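Local structure of SnoN,SnoN (5EQU) at residues V46-V51 and G214-H219; T82-V87 and V137-H142; F121-L126 and L237-V242. The protein binds iron, 2-oxoglutarate and nogalamycin RO, and is probably a 2-oxoglutarate-dependent enzyme that works as an epimerase. All blocks are in the same frame, centred on the assembly; numbering follows the deposited sequence.

Contact 1. Residues V46-V51 and G214-H219; sequences VHVPGV and GDCTFH. With AKG (2-oxoglutaric acid), chain F.
V46, V48, C216 and F218 put their side chains on the same face of two antiparallel strands, and there the contact is tight. CG2 of V48 lies at the edge of the F218 ring, 3.9 Å from CE1, while V46 runs alongside F218 with CG1 4.1 Å from its CB. V51 returns from the turn to set CG1 3.9 Å from CB of C216. Helices 30-43 and 104-114 cover this face. V46 pairs with F218 and V48 with C216 through two backbone hydrogen bonds each. Strand 45-48 is the outermost strand of the larger sheet of a double-stranded beta-helix, the cupin fold. It belongs to the first SnoN part of the fusion, strand 216-220 to the second. Near the end of this second strand, H219 binds 2-oxoglutarate, NE2 reaching O2 weakly at 3.2 Å. On the other face T217 is buried against W160, whereas H47 is partly exposed and the turn at P49 and G50 is exposed. Towards the turn, polar bonds to the buried D215 carboxylate do most of the holding. NE2 of H47, its ring swung beside the carbonyl carbon (chi1 171°), comes within 3.0 Å of D215 OD2, meeting it from above the carboxylate plane with ring and carboxylate turned 53° apart. OD2 also accepts from R212 N, while OD1 takes the N-H of G50 at 2.9 Å, on its anti side, 35° out of plane.

Contact 2. Residues T82-V87 and V137-H142; sequences TVMDYV and VPTAPH. With FE (Fe (III) ion), chain E; AKG (2-oxoglutaric acid), chain F; 5R6 (Nogalamycin RO), chain G.
V83 and T139 cross at about a right angle, the methyl CG1 of V83 reaching 3.4 Å from T139 OG1. V83 meets V137 at a similar angle through its other branch, CG2 to CG2 at 4.1 Å, and one backbone bond, V137 N to T82 O, joins the two segments. V83 and M84 form a classic beta bulge opposite W76. From there M84 bends at its thioether (chi3 86°), so that CE lies 3.4 Å from C5 of 2-oxoglutarate. From strand 139-142, T139 gives its OG1 hydrogen to O3 of the same carboxylate, at 2.7 Å, while K128 NZ donates to that hydroxyl as well as to the carbonyls of V83 and V137. Further along segment 82-87, the Y86 ring carries an N-methyl of nogalamycin RO, CAD, over the centre of one face. H142 is fixed in rotation by ND1 donating in the ring plane to A140 O, nearly straight at 165°, which turns NE2 onto the iron at 1.9 Å. Both segments lie in the first SnoN part; with D144, and with H225 of the second part, H142 completes the two-histidine, one-carboxylate facial triad characteristic of non-heme iron, 2-oxoglutarate-dependent enzymes.

Contact 3. Residues F121-L126 and L237-V242; sequences FKLEVL and LSTSAV. With 5R6 (Nogalamycin RO), chain G; AKG (2-oxoglutaric acid), chain F.
Two central antiparallel strands of the cupin-type larger sheet meet here, K122 pairing with V242, E124 with S240 and L126 with S238; the strands belong to the first and second SnoN parts of the fusion respectively. At one end F121 and K122 together face V242 in a classic beta bulge, V242 O accepting the N-H of F121 and, weakly, that of K122. L123, V125, T239 and A241 make one face largely apolar, T239 offering its CB and CG2 and L123 CB lying 4.1 Å from A241 CB, and helices 54-70 and 95-101 pack on it. K122, E124, L126 and S240 turn to the other face, where the ligands bind. The K122 chain runs extended beyond CG past V242 CG2, and its NZ forms a salt bridge with E124 OE2 at 3.0 Å, coming from above the carboxylate plane. The same NZ donates to the hydroxyl OAN of nogalamycin RO. E124 OE1 takes the amine NBV of that ligand at 2.7 Å and a weak bond from OAN, so the carboxylate sits between a lysine and an amine that is probably charged. With an alanine here, K122 NZ and the ligand amine NBV would probably be left without the carboxylate that lies between them, and the amino sugar held less firmly. L126 splits its methyls between the ligands, CD2 3.9 Å from CAD of nogalamycin RO and CD1 3.6 Å from O4 of 2-oxoglutarate. S240, its OG anti to the backbone N (chi1 177°), donates to 2-oxoglutarate O1 at 2.9 Å. At the far end a water lies 2.6 Å from S238 OG and bonds weakly to L126 O.

All three contacts reach the larger sheet, and each touches 2-oxoglutarate. Contact 1 joins two strands at one edge and reaches the cosubstrate through H219; strand 157-162, which carries W160, separates it from contact 3, the centres being about 14 Å apart. Contacts 2 and 3 touch directly, V87 N lying 2.9 Å from V125 O in a probable hydrogen bond, and they share nogalamycin RO. Contact 2 also brings in strand 139-142 of the smaller sheet, hence the iron, which 2-oxoglutarate chelates through O2 and O5. Contacts 1 and 2, centres about 20 Å apart, do not touch.

Contact 1. Residues V46-V51 and G214-H219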
loop_
_atom_site.group_PDB
_atom_site.type_symbol
_atom_site.label_atom_id
_atom_site.label_comp_id
_atom_site.label_asym_id
_atom_site.label_seq_id
_atom_site.Cartn_x
_atom_site.Cartn_y
_atom_site.Cartn_z
ATOM N N VAL A 46 1.935 -11.776 -1.647
ATOM C CA VAL A 46 3.037 -12.480 -2.262
ATOM C C VAL A 46 4.265 -11.578 -2.129
ATOM O O VAL A 46 4.136 -10.339 -2.093
ATOM C CB VAL A 46 2.702 -12.915 -3.692
ATOM C CG1 VAL A 46 2.813 -11.752 -4.693
ATOM C CG2 VAL A 46 3.597 -14.031 -4.094
ATOM N N HIS A 47 5.427 -12.213 -1.974
ATOM C CA HIS A 47 6.715 -11.521 -1.829
ATOM C C HIS A 47 7.421 -11.740 -3.169
ATOM O O HIS A 47 7.527 -12.878 -3.626
ATOM C CB HIS A 47 7.519 -12.118 -0.653
ATOM C CG HIS A 47 8.939 -11.635 -0.558
ATOM N ND1 HIS A 47 9.907 -12.327 0.127
ATOM C CD2 HIS A 47 9.561 -10.551 -1.074
ATOM C CE1 HIS A 47 11.053 -11.680 0.053
ATOM N NE2 HIS A 47 10.874 -10.606 -0.683
ATOM N N VAL A 48 7.869 -10.659 -3.798
ATOM C CA VAL A 48 8.646 -10.723 -5.054
ATOM C C VAL A 48 9.997 -10.034 -4.824
ATOM O O VAL A 48 10.089 -8.791 -4.685
ATOM C CB VAL A 48 7.929 -10.028 -6.232
ATOM C CG1 VAL A 48 8.643 -10.283 -7.549
ATOM C CG2 VAL A 48 6.496 -10.515 -6.354
ATOM N N PRO A 49 11.070 -10.834 -4.787
ATOM C CA PRO A 49 12.376 -10.235 -4.553
ATOM C C PRO A 49 12.948 -9.575 -5.797
ATOM O O PRO A 49 12.665 -9.995 -6.905
ATOM C CB PRO A 49 13.237 -11.434 -4.102
ATOM C CG PRO A 49 12.605 -12.611 -4.756
ATOM C CD PRO A 49 11.117 -12.307 -4.782
ATOM N N GLY A 50 13.709 -8.510 -5.582
ATOM C CA GLY A 50 14.448 -7.851 -6.623
ATOM C C GLY A 50 13.622 -7.321 -7.773
ATOM O O GLY A 50 14.006 -7.439 -8.922
ATOM N N VAL A 51 12.497 -6.682 -7.483
ATOM C CA VAL A 51 11.648 -6.137 -8.549
ATOM C C VAL A 51 12.271 -4.856 -9.113
ATOM O O VAL A 51 12.055 -4.524 -10.254
ATOM C CB VAL A 51 10.188 -5.960 -8.069
ATOM C CG1 VAL A 51 10.034 -4.756 -7.180
ATOM C CG2 VAL A 51 9.267 -5.831 -9.256
ATOM N N GLY A 214 14.626 -3.181 -2.679
ATOM C CA GLY A 214 14.260 -3.538 -4.068
ATOM C C GLY A 214 13.299 -4.710 -4.195
ATOM O O GLY A 214 12.873 -5.024 -5.310
ATOM N N ASP A 215 13.041 -5.422 -3.096
ATOM C CA ASP A 215 11.916 -6.376 -3.015
ATOM C C ASP A 215 10.599 -5.589 -2.871
ATOM O O ASP A 215 10.606 -4.482 -2.349
ATOM C CB ASP A 215 12.028 -7.236 -1.752
ATOM C CG ASP A 215 13.259 -8.160 -1.749
ATOM O OD1 ASP A 215 14.045 -8.197 -2.740
ATOM O OD2 ASP A 215 13.377 -8.888 -0.729
ATOM N N CYS A 216 9.495 -6.181 -3.323
ATOM C CA CYS A 216 8.162 -5.717 -2.960
ATOM C C CYS A 216 7.271 -6.864 -2.445
ATOM O O CYS A 216 7.576 -8.052 -2.645
ATOM C CB CYS A 216 7.519 -5.042 -4.148
ATOM S SG CYS A 216 6.810 -6.167 -5.352
ATOM N N THR A 217 6.202 -6.504 -1.728
ATOM C CA THR A 217 5.046 -7.397 -1.558
ATOM C C THR A 217 3.868 -6.812 -2.356
ATOM O O THR A 217 3.810 -5.603 -2.560
ATOM C CB THR A 217 4.650 -7.591 -0.076
ATOM O OG1 THR A 217 4.582 -6.340 0.617
ATOM C CG2 THR A 217 5.690 -8.465 0.654
ATOM N N PHE A 218 3.010 -7.682 -2.875
ATOM C CA PHE A 218 1.674 -7.345 -3.293
ATOM C C PHE A 218 0.681 -7.949 -2.288
ATOM O O PHE A 218 0.797 -9.142 -1.978
ATOM C CB PHE A 218 1.369 -7.921 -4.665
ATOM C CG PHE A 218 2.225 -7.341 -5.753
ATOM C CD1 PHE A 218 3.455 -7.904 -6.067
ATOM C CD2 PHE A 218 1.812 -6.203 -6.452
ATOM C CE1 PHE A 218 4.232 -7.364 -7.068
ATOM C CE2 PHE A 218 2.599 -5.664 -7.456
ATOM C CZ PHE A 218 3.802 -6.229 -7.766
ATOM N N HIS A 219 -0.283 -7.152 -1.799
ATOM C CA HIS A 219 -1.392 -7.694 -1.008
ATOM C C HIS A 219 -2.787 -7.204 -1.408
ATOM O O HIS A 219 -2.986 -6.052 -1.750
ATOM C CB HIS A 219 -1.171 -7.513 0.493
ATOM C CG HIS A 219 -1.223 -6.105 0.975
ATOM N ND1 HIS A 219 -0.097 -5.327 1.113
ATOM C CD2 HIS A 219 -2.262 -5.343 1.416
ATOM C CE1 HIS A 219 -0.437 -4.143 1.602
ATOM N NE2 HIS A 219 -1.741 -4.135 1.814
HETATM C C1 AKG F . -0.373 -0.750 3.424
HETATM O O1 AKG F . 0.436 -0.365 2.544
HETATM O O2 AKG F . -1.480 -1.240 3.113
HETATM C C2 AKG F . 0.009 -0.647 4.843
HETATM O O5 AKG F . -0.822 -0.788 5.759
HETATM C C3 AKG F . 1.478 -0.320 5.100
HETATM C C4 AKG F . 1.839 -0.311 6.582
HETATM C C5 AKG F . 3.277 0.074 6.875
HETATM O O3 AKG F . 3.616 0.145 8.082
HETATM O O4 AKG F . 4.058 0.350 5.922
#

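Contact 2. Residues T82-V87 and V137-H142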
loop_
_atom_site.group_PDB
_atom_site.type_symbol
_atom_site.label_atom_id
_atom_site.label_comp_id
_atom_site.label_asym_id
_atom_site.label_seq_id
_atom_site.Cartn_x
_atom_site.Cartn_y
_atom_site.Cartn_z
ATOM N N THR A 82 4.000 8.102 16.661
ATOM C CA THR A 82 3.868 8.168 15.210
ATOM C C THR A 82 3.902 6.776 14.632
ATOM O O THR A 82 4.843 6.036 14.874
ATOM C CB THR A 82 5.006 8.987 14.603
ATOM O OG1 THR A 82 4.976 10.313 15.142
ATOM C CG2 THR A 82 4.904 9.040 13.085
ATOM N N VAL A 83 2.869 6.425 13.873
ATOM C CA VAL A 83 2.831 5.192 13.102
ATOM C C VAL A 83 3.776 5.369 11.897
ATOM O O VAL A 83 4.623 4.514 11.595
ATOM C CB VAL A 83 1.387 4.875 12.627
ATOM C CG1 VAL A 83 1.339 3.651 11.738
ATOM C CG2 VAL A 83 0.452 4.638 13.806
ATOM N N MET A 84 3.604 6.476 11.202
ATOM C CA MET A 84 4.518 6.849 10.124
ATOM C C MET A 84 4.261 8.271 9.734
ATOM O O MET A 84 3.215 8.830 10.106
ATOM C CB MET A 84 4.308 5.967 8.891
ATOM C CG MET A 84 2.881 5.934 8.429
ATOM S SD MET A 84 2.671 5.008 6.925
ATOM C CE MET A 84 2.469 3.334 7.532
ATOM N N ASP A 85 5.223 8.850 9.008
ATOM C CA ASP A 85 4.986 10.041 8.202
ATOM C C ASP A 85 4.941 9.560 6.771
ATOM O O ASP A 85 5.596 8.569 6.438
ATOM C CB ASP A 85 6.054 11.124 8.393
ATOM C CG ASP A 85 6.114 11.648 9.816
ATOM O OD1 ASP A 85 5.203 12.360 10.274
ATOM O OD2 ASP A 85 7.093 11.361 10.511
ATOM N N TYR A 86 4.134 10.229 5.946
ATOM C CA TYR A 86 4.029 9.890 4.532
ATOM C C TYR A 86 3.717 11.054 3.646
ATOM O O TYR A 86 3.076 12.008 4.079
ATOM C CB TYR A 86 3.011 8.786 4.264
ATOM C CG TYR A 86 1.558 9.098 4.537
ATOM C CD1 TYR A 86 1.000 8.900 5.796
ATOM C CD2 TYR A 86 0.719 9.561 3.520
ATOM C CE1 TYR A 86 -0.347 9.167 6.039
ATOM C CE2 TYR A 86 -0.620 9.814 3.758
ATOM C CZ TYR A 86 -1.138 9.617 5.019
ATOM O OH TYR A 86 -2.460 9.890 5.249
ATOM N N VAL A 87 4.181 10.954 2.397
ATOM C CA VAL A 87 3.894 11.932 1.354
ATOM C C VAL A 87 2.683 11.419 0.611
ATOM O O VAL A 87 2.742 10.385 -0.028
ATOM C CB VAL A 87 5.084 12.121 0.407
ATOM C CG1 VAL A 87 4.776 13.193 -0.633
ATOM C CG2 VAL A 87 6.305 12.547 1.207
ATOM N N VAL A 137 6.089 3.572 16.452
ATOM C CA VAL A 137 5.228 2.538 17.016
ATOM C C VAL A 137 4.771 1.618 15.882
ATOM O O VAL A 137 4.919 1.973 14.699
ATOM C CB VAL A 137 4.019 3.145 17.809
ATOM C CG1 VAL A 137 4.532 4.081 18.890
ATOM C CG2 VAL A 137 3.008 3.855 16.900
ATOM N N PRO A 138 4.211 0.435 16.219
ATOM C CA PRO A 138 3.693 -0.444 15.169
ATOM C C PRO A 138 2.552 0.152 14.320
ATOM O O PRO A 138 1.873 1.085 14.751
ATOM C CB PRO A 138 3.164 -1.655 15.944
ATOM C CG PRO A 138 3.839 -1.618 17.261
ATOM C CD PRO A 138 4.078 -0.172 17.553
ATOM N N THR A 139 2.387 -0.379 13.113
ATOM C CA THR A 139 1.196 -0.224 12.318
ATOM C C THR A 139 0.261 -1.366 12.738
ATOM O O THR A 139 0.528 -2.554 12.473
ATOM C CB THR A 139 1.553 -0.330 10.831
ATOM O OG1 THR A 139 2.497 0.695 10.516
ATOM C CG2 THR A 139 0.361 -0.159 9.962
ATOM N N ALA A 140 -0.832 -1.003 13.412
ATOM C CA ALA A 140 -1.770 -1.973 13.962
ATOM C C ALA A 140 -2.458 -2.760 12.868
ATOM O O ALA A 140 -2.561 -2.293 11.732
ATOM C CB ALA A 140 -2.806 -1.277 14.860
ATOM N N PRO A 141 -2.870 -3.990 13.172
ATOM C CA PRO A 141 -3.552 -4.763 12.134
ATOM C C PRO A 141 -4.781 -4.028 11.621
ATOM O O PRO A 141 -5.490 -3.425 12.392
ATOM C CB PRO A 141 -3.991 -6.028 12.854
ATOM C CG PRO A 141 -3.076 -6.147 14.036
ATOM C CD PRO A 141 -2.666 -4.759 14.413
ATOM N N HIS A 142 -5.047 -4.130 10.334
ATOM C CA HIS A 142 -6.121 -3.403 9.711
ATOM C C HIS A 142 -6.493 -4.068 8.420
ATOM O O HIS A 142 -5.859 -4.993 7.990
ATOM C CB HIS A 142 -5.704 -1.917 9.525
ATOM C CG HIS A 142 -4.642 -1.700 8.483
ATOM N ND1 HIS A 142 -3.314 -1.639 8.792
ATOM C CD2 HIS A 142 -4.723 -1.502 7.150
ATOM C CE1 HIS A 142 -2.618 -1.427 7.703
ATOM N NE2 HIS A 142 -3.446 -1.356 6.681
HETATM FE FE FE E . -2.606 -1.323 4.930
HETATM C C1 AKG F . -0.373 -0.750 3.424
HETATM O O1 AKG F . 0.436 -0.365 2.544
HETATM O O2 AKG F . -1.480 -1.240 3.113
HETATM C C2 AKG F . 0.009 -0.647 4.843
HETATM O O5 AKG F . -0.822 -0.788 5.759
HETATM C C3 AKG F . 1.478 -0.320 5.100
HETATM C C4 AKG F . 1.839 -0.311 6.582
HETATM C C5 AKG F . 3.277 0.074 6.875
HETATM O O3 AKG F . 3.616 0.145 8.082
HETATM O O4 AKG F . 4.058 0.350 5.922
HETATM C CAR 5R6 G . -4.826 3.587 16.153
HETATM C CBN 5R6 G . -4.412 3.108 17.477
HETATM O OAL 5R6 G . -4.428 1.634 17.476
HETATM C CBR 5R6 G . -5.208 3.823 18.615
HETATM O OAM 5R6 G . -4.246 4.696 19.198
HETATM C CBM 5R6 G . -6.376 4.776 18.156
HETATM C CAB 5R6 G . -7.329 5.189 19.268
HETATM O OAW 5R6 G . -7.148 4.218 17.073
HETATM C CBP 5R6 G . -6.359 3.643 15.966
HETATM O OAX 5R6 G . -6.569 4.344 14.716
HETATM C CBQ 5R6 G . -6.607 5.764 14.387
HETATM C CAT 5R6 G . -5.896 6.812 15.285
HETATM C CBW 5R6 G . -6.331 8.232 14.829
HETATM C CAE 5R6 G . -5.534 9.336 15.557
HETATM O OAO 5R6 G . -7.673 8.386 15.220
HETATM C CBF 5R6 G . -6.269 5.935 13.006
HETATM C CBB 5R6 G . -6.166 4.843 12.118
HETATM O OAK 5R6 G . -6.329 3.600 12.617
HETATM C CBK 5R6 G . -5.901 4.946 10.745
HETATM C CBH 5R6 G . -5.818 3.826 9.921
HETATM O OAI 5R6 G . -5.922 2.681 10.390
HETATM C CBJ 5R6 G . -5.590 4.019 8.545
HETATM C CBA 5R6 G . -5.508 2.921 7.706
HETATM O OAJ 5R6 G . -5.624 1.692 8.280
HETATM C CAP 5R6 G . -5.291 3.059 6.368
HETATM C CBD 5R6 G . -5.108 4.301 5.790
HETATM C CBX 5R6 G . -4.939 4.487 4.385
HETATM C CAF 5R6 G . -6.013 3.657 3.616
HETATM O OAY 5R6 G . -5.313 5.831 3.970
HETATM C CBS 5R6 G . -3.564 4.179 3.870
HETATM O OAN 5R6 G . -3.517 4.365 2.433
HETATM C CBT 5R6 G . -2.565 5.105 4.555
HETATM N NBV 5R6 G . -1.238 4.925 3.967
HETATM C CAD 5R6 G . -0.240 5.795 4.636
HETATM C CAC 5R6 G . -0.744 3.514 3.947
HETATM C CAS 5R6 G . -3.040 6.592 4.511
HETATM C CBO 5R6 G . -4.595 6.791 4.678
HETATM O OAV 5R6 G . -5.021 6.632 6.035
HETATM C CBE 5R6 G . -5.175 5.400 6.614
HETATM C CBL 5R6 G . -5.413 5.296 7.994
HETATM C CBG 5R6 G . -5.503 6.407 8.841
HETATM O OAH 5R6 G . -5.360 7.533 8.395
HETATM C CBI 5R6 G . -5.753 6.229 10.215
HETATM C CAQ 5R6 G . -5.872 7.327 11.091
HETATM C CBC 5R6 G . -6.129 7.216 12.474
HETATM C CBU 5R6 G . -6.290 8.412 13.255
HETATM C CAZ 5R6 G . -7.589 9.020 12.909
HETATM O OAG 5R6 G . -7.778 10.241 12.995
HETATM O OAU 5R6 G . -8.655 8.169 12.604
HETATM C CAA 5R6 G . -10.018 8.668 12.699
HETATM O O HOH W 1 -2.887 0.679 4.841
#

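Contact 3. Residues F121-L126 and L237-V242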
loop_
_atom_site.group_PDB
_atom_site.type_symbol
_atom_site.label_atom_id
_atom_site.label_comp_id
_atom_site.label_asym_id
_atom_site.label_seq_id
_atom_site.Cartn_x
_atom_site.Cartn_y
_atom_site.Cartn_z
ATOM N N PHE A 121 -4.369 4.270 -8.417
ATOM C CA PHE A 121 -5.167 5.187 -7.602
ATOM C C PHE A 121 -4.294 6.177 -6.868
ATOM O O PHE A 121 -4.553 7.405 -6.894
ATOM C CB PHE A 121 -6.041 4.406 -6.611
ATOM C CG PHE A 121 -6.763 5.279 -5.631
ATOM C CD1 PHE A 121 -7.718 6.166 -6.063
ATOM C CD2 PHE A 121 -6.511 5.173 -4.257
ATOM C CE1 PHE A 121 -8.404 6.971 -5.167
ATOM C CE2 PHE A 121 -7.188 5.983 -3.349
ATOM C CZ PHE A 121 -8.141 6.886 -3.815
ATOM N N LYS A 122 -3.271 5.654 -6.187
ATOM C CA LYS A 122 -2.321 6.539 -5.469
ATOM C C LYS A 122 -1.010 5.846 -5.190
ATOM O O LYS A 122 -0.965 4.620 -5.169
ATOM C CB LYS A 122 -2.903 7.048 -4.147
ATOM C CG LYS A 122 -3.086 5.972 -3.078
ATOM C CD LYS A 122 -3.709 6.558 -1.809
ATOM C CE LYS A 122 -4.067 5.471 -0.820
ATOM N NZ LYS A 122 -4.307 6.073 0.514
ATOM N N LEU A 123 0.042 6.646 -4.974
ATOM C CA LEU A 123 1.260 6.160 -4.350
ATOM C C LEU A 123 1.680 7.078 -3.222
ATOM O O LEU A 123 1.680 8.309 -3.359
ATOM C CB LEU A 123 2.420 6.015 -5.369
ATOM C CG LEU A 123 3.800 5.598 -4.841
ATOM C CD1 LEU A 123 4.637 4.949 -5.928
ATOM C CD2 LEU A 123 4.568 6.776 -4.302
ATOM N N GLU A 124 2.103 6.455 -2.126
ATOM C CA GLU A 124 2.600 7.163 -0.969
ATOM C C GLU A 124 4.035 6.789 -0.654
ATOM O O GLU A 124 4.405 5.638 -0.745
ATOM C CB GLU A 124 1.709 6.845 0.237
ATOM C CG GLU A 124 0.292 7.422 0.071
ATOM C CD GLU A 124 -0.753 6.802 0.994
ATOM O OE1 GLU A 124 -0.604 5.636 1.461
ATOM O OE2 GLU A 124 -1.748 7.502 1.231
ATOM N N VAL A 125 4.801 7.768 -0.232
ATOM C CA VAL A 125 6.118 7.567 0.247
ATOM C C VAL A 125 6.033 7.443 1.756
ATOM O O VAL A 125 5.530 8.358 2.400
ATOM C CB VAL A 125 6.991 8.747 -0.196
ATOM C CG1 VAL A 125 8.355 8.651 0.401
ATOM C CG2 VAL A 125 7.143 8.711 -1.705
ATOM N N LEU A 126 6.518 6.330 2.306
ATOM C CA LEU A 126 6.303 5.975 3.730
ATOM C C LEU A 126 7.590 6.013 4.544
ATOM O O LEU A 126 8.644 5.569 4.077
ATOM C CB LEU A 126 5.681 4.593 3.849
ATOM C CG LEU A 126 4.446 4.226 3.000
ATOM C CD1 LEU A 126 3.918 2.858 3.412
ATOM C CD2 LEU A 126 3.311 5.238 3.080
ATOM N N LEU A 237 12.150 3.261 4.827
ATOM C CA LEU A 237 11.771 4.031 3.653
ATOM C C LEU A 237 11.242 3.057 2.638
ATOM O O LEU A 237 11.857 2.028 2.372
ATOM C CB LEU A 237 12.946 4.837 3.118
ATOM C CG LEU A 237 13.338 6.040 3.996
ATOM C CD1 LEU A 237 14.767 6.489 3.798
ATOM C CD2 LEU A 237 12.450 7.225 3.705
ATOM N N SER A 238 10.057 3.359 2.120
ATOM C CA SER A 238 9.353 2.500 1.176
ATOM C C SER A 238 8.274 3.313 0.469
ATOM O O SER A 238 7.978 4.442 0.843
ATOM C CB SER A 238 8.679 1.302 1.902
ATOM O OG SER A 238 7.784 1.745 2.914
ATOM N N THR A 239 7.669 2.716 -0.536
ATOM C CA THR A 239 6.500 3.286 -1.141
ATOM C C THR A 239 5.416 2.235 -1.118
ATOM O O THR A 239 5.708 1.038 -1.196
ATOM C CB THR A 239 6.725 3.699 -2.609
ATOM O OG1 THR A 239 7.033 2.545 -3.414
ATOM C CG2 THR A 239 7.825 4.730 -2.697
ATOM N N SER A 240 4.172 2.711 -1.055
ATOM C CA SER A 240 2.976 1.854 -1.122
ATOM C C SER A 240 2.065 2.446 -2.164
ATOM O O SER A 240 1.710 3.610 -2.065
ATOM C CB SER A 240 2.262 1.831 0.218
ATOM O OG SER A 240 1.082 1.064 0.108
ATOM N N ALA A 241 1.735 1.646 -3.169
ATOM C CA ALA A 241 0.952 2.078 -4.290
ATOM C C ALA A 241 -0.282 1.211 -4.359
ATOM O O ALA A 241 -0.202 -0.017 -4.291
ATOM C CB ALA A 241 1.723 1.960 -5.594
ATOM N N VAL A 242 -1.428 1.864 -4.503
ATOM C CA VAL A 242 -2.697 1.176 -4.634
ATOM C C VAL A 242 -3.132 1.160 -6.105
ATOM O O VAL A 242 -3.152 2.207 -6.776
ATOM C CB VAL A 242 -3.793 1.893 -3.800
ATOM C CG1 VAL A 242 -5.134 1.183 -3.922
ATOM C CG2 VAL A 242 -3.358 2.013 -2.358
HETATM C CAR 5R6 G . -4.826 3.587 16.153
HETATM C CBN 5R6 G . -4.412 3.108 17.477
HETATM O OAL 5R6 G . -4.428 1.634 17.476
HETATM C CBR 5R6 G . -5.208 3.823 18.615
HETATM O OAM 5R6 G . -4.246 4.696 19.198
HETATM C CBM 5R6 G . -6.376 4.776 18.156
HETATM C CAB 5R6 G . -7.329 5.189 19.268
HETATM O OAW 5R6 G . -7.148 4.218 17.073
HETATM C CBP 5R6 G . -6.359 3.643 15.966
HETATM O OAX 5R6 G . -6.569 4.344 14.716
HETATM C CBQ 5R6 G . -6.607 5.764 14.387
HETATM C CAT 5R6 G . -5.896 6.812 15.285
HETATM C CBW 5R6 G . -6.331 8.232 14.829
HETATM C CAE 5R6 G . -5.534 9.336 15.557
HETATM O OAO 5R6 G . -7.673 8.386 15.220
HETATM C CBF 5R6 G . -6.269 5.935 13.006
HETATM C CBB 5R6 G . -6.166 4.843 12.118
HETATM O OAK 5R6 G . -6.329 3.600 12.617
HETATM C CBK 5R6 G . -5.901 4.946 10.745
HETATM C CBH 5R6 G . -5.818 3.826 9.921
HETATM O OAI 5R6 G . -5.922 2.681 10.390
HETATM C CBJ 5R6 G . -5.590 4.019 8.545
HETATM C CBA 5R6 G . -5.508 2.921 7.706
HETATM O OAJ 5R6 G . -5.624 1.692 8.280
HETATM C CAP 5R6 G . -5.291 3.059 6.368
HETATM C CBD 5R6 G . -5.108 4.301 5.790
HETATM C CBX 5R6 G . -4.939 4.487 4.385
HETATM C CAF 5R6 G . -6.013 3.657 3.616
HETATM O OAY 5R6 G . -5.313 5.831 3.970
HETATM C CBS 5R6 G . -3.564 4.179 3.870
HETATM O OAN 5R6 G . -3.517 4.365 2.433
HETATM C CBT 5R6 G . -2.565 5.105 4.555
HETATM N NBV 5R6 G . -1.238 4.925 3.967
HETATM C CAD 5R6 G . -0.240 5.795 4.636
HETATM C CAC 5R6 G . -0.744 3.514 3.947
HETATM C CAS 5R6 G . -3.040 6.592 4.511
HETATM C CBO 5R6 G . -4.595 6.791 4.678
HETATM O OAV 5R6 G . -5.021 6.632 6.035
HETATM C CBE 5R6 G . -5.175 5.400 6.614
HETATM C CBL 5R6 G . -5.413 5.296 7.994
HETATM C CBG 5R6 G . -5.503 6.407 8.841
HETATM O OAH 5R6 G . -5.360 7.533 8.395
HETATM C CBI 5R6 G . -5.753 6.229 10.215
HETATM C CAQ 5R6 G . -5.872 7.327 11.091
HETATM C CBC 5R6 G . -6.129 7.216 12.474
HETATM C CBU 5R6 G . -6.290 8.412 13.255
HETATM C CAZ 5R6 G . -7.589 9.020 12.909
HETATM O OAG 5R6 G . -7.778 10.241 12.995
HETATM O OAU 5R6 G . -8.655 8.169 12.604
HETATM C CAA 5R6 G . -10.018 8.668 12.699
HETATM C C1 AKG F . -0.373 -0.750 3.424
HETATM O O1 AKG F . 0.436 -0.365 2.544
HETATM O O2 AKG F . -1.480 -1.240 3.113
HETATM C C2 AKG F . 0.009 -0.647 4.843
HETATM O O5 AKG F . -0.822 -0.788 5.759
HETATM C C3 AKG F . 1.478 -0.320 5.100
HETATM C C4 AKG F . 1.839 -0.311 6.582
HETATM C C5 AKG F . 3.277 0.074 6.875
HETATM O O3 AKG F . 3.616 0.145 8.082
HETATM O O4 AKG F . 4.058 0.350 5.922
HETATM O O HOH W 2 8.622 2.933 5.109
#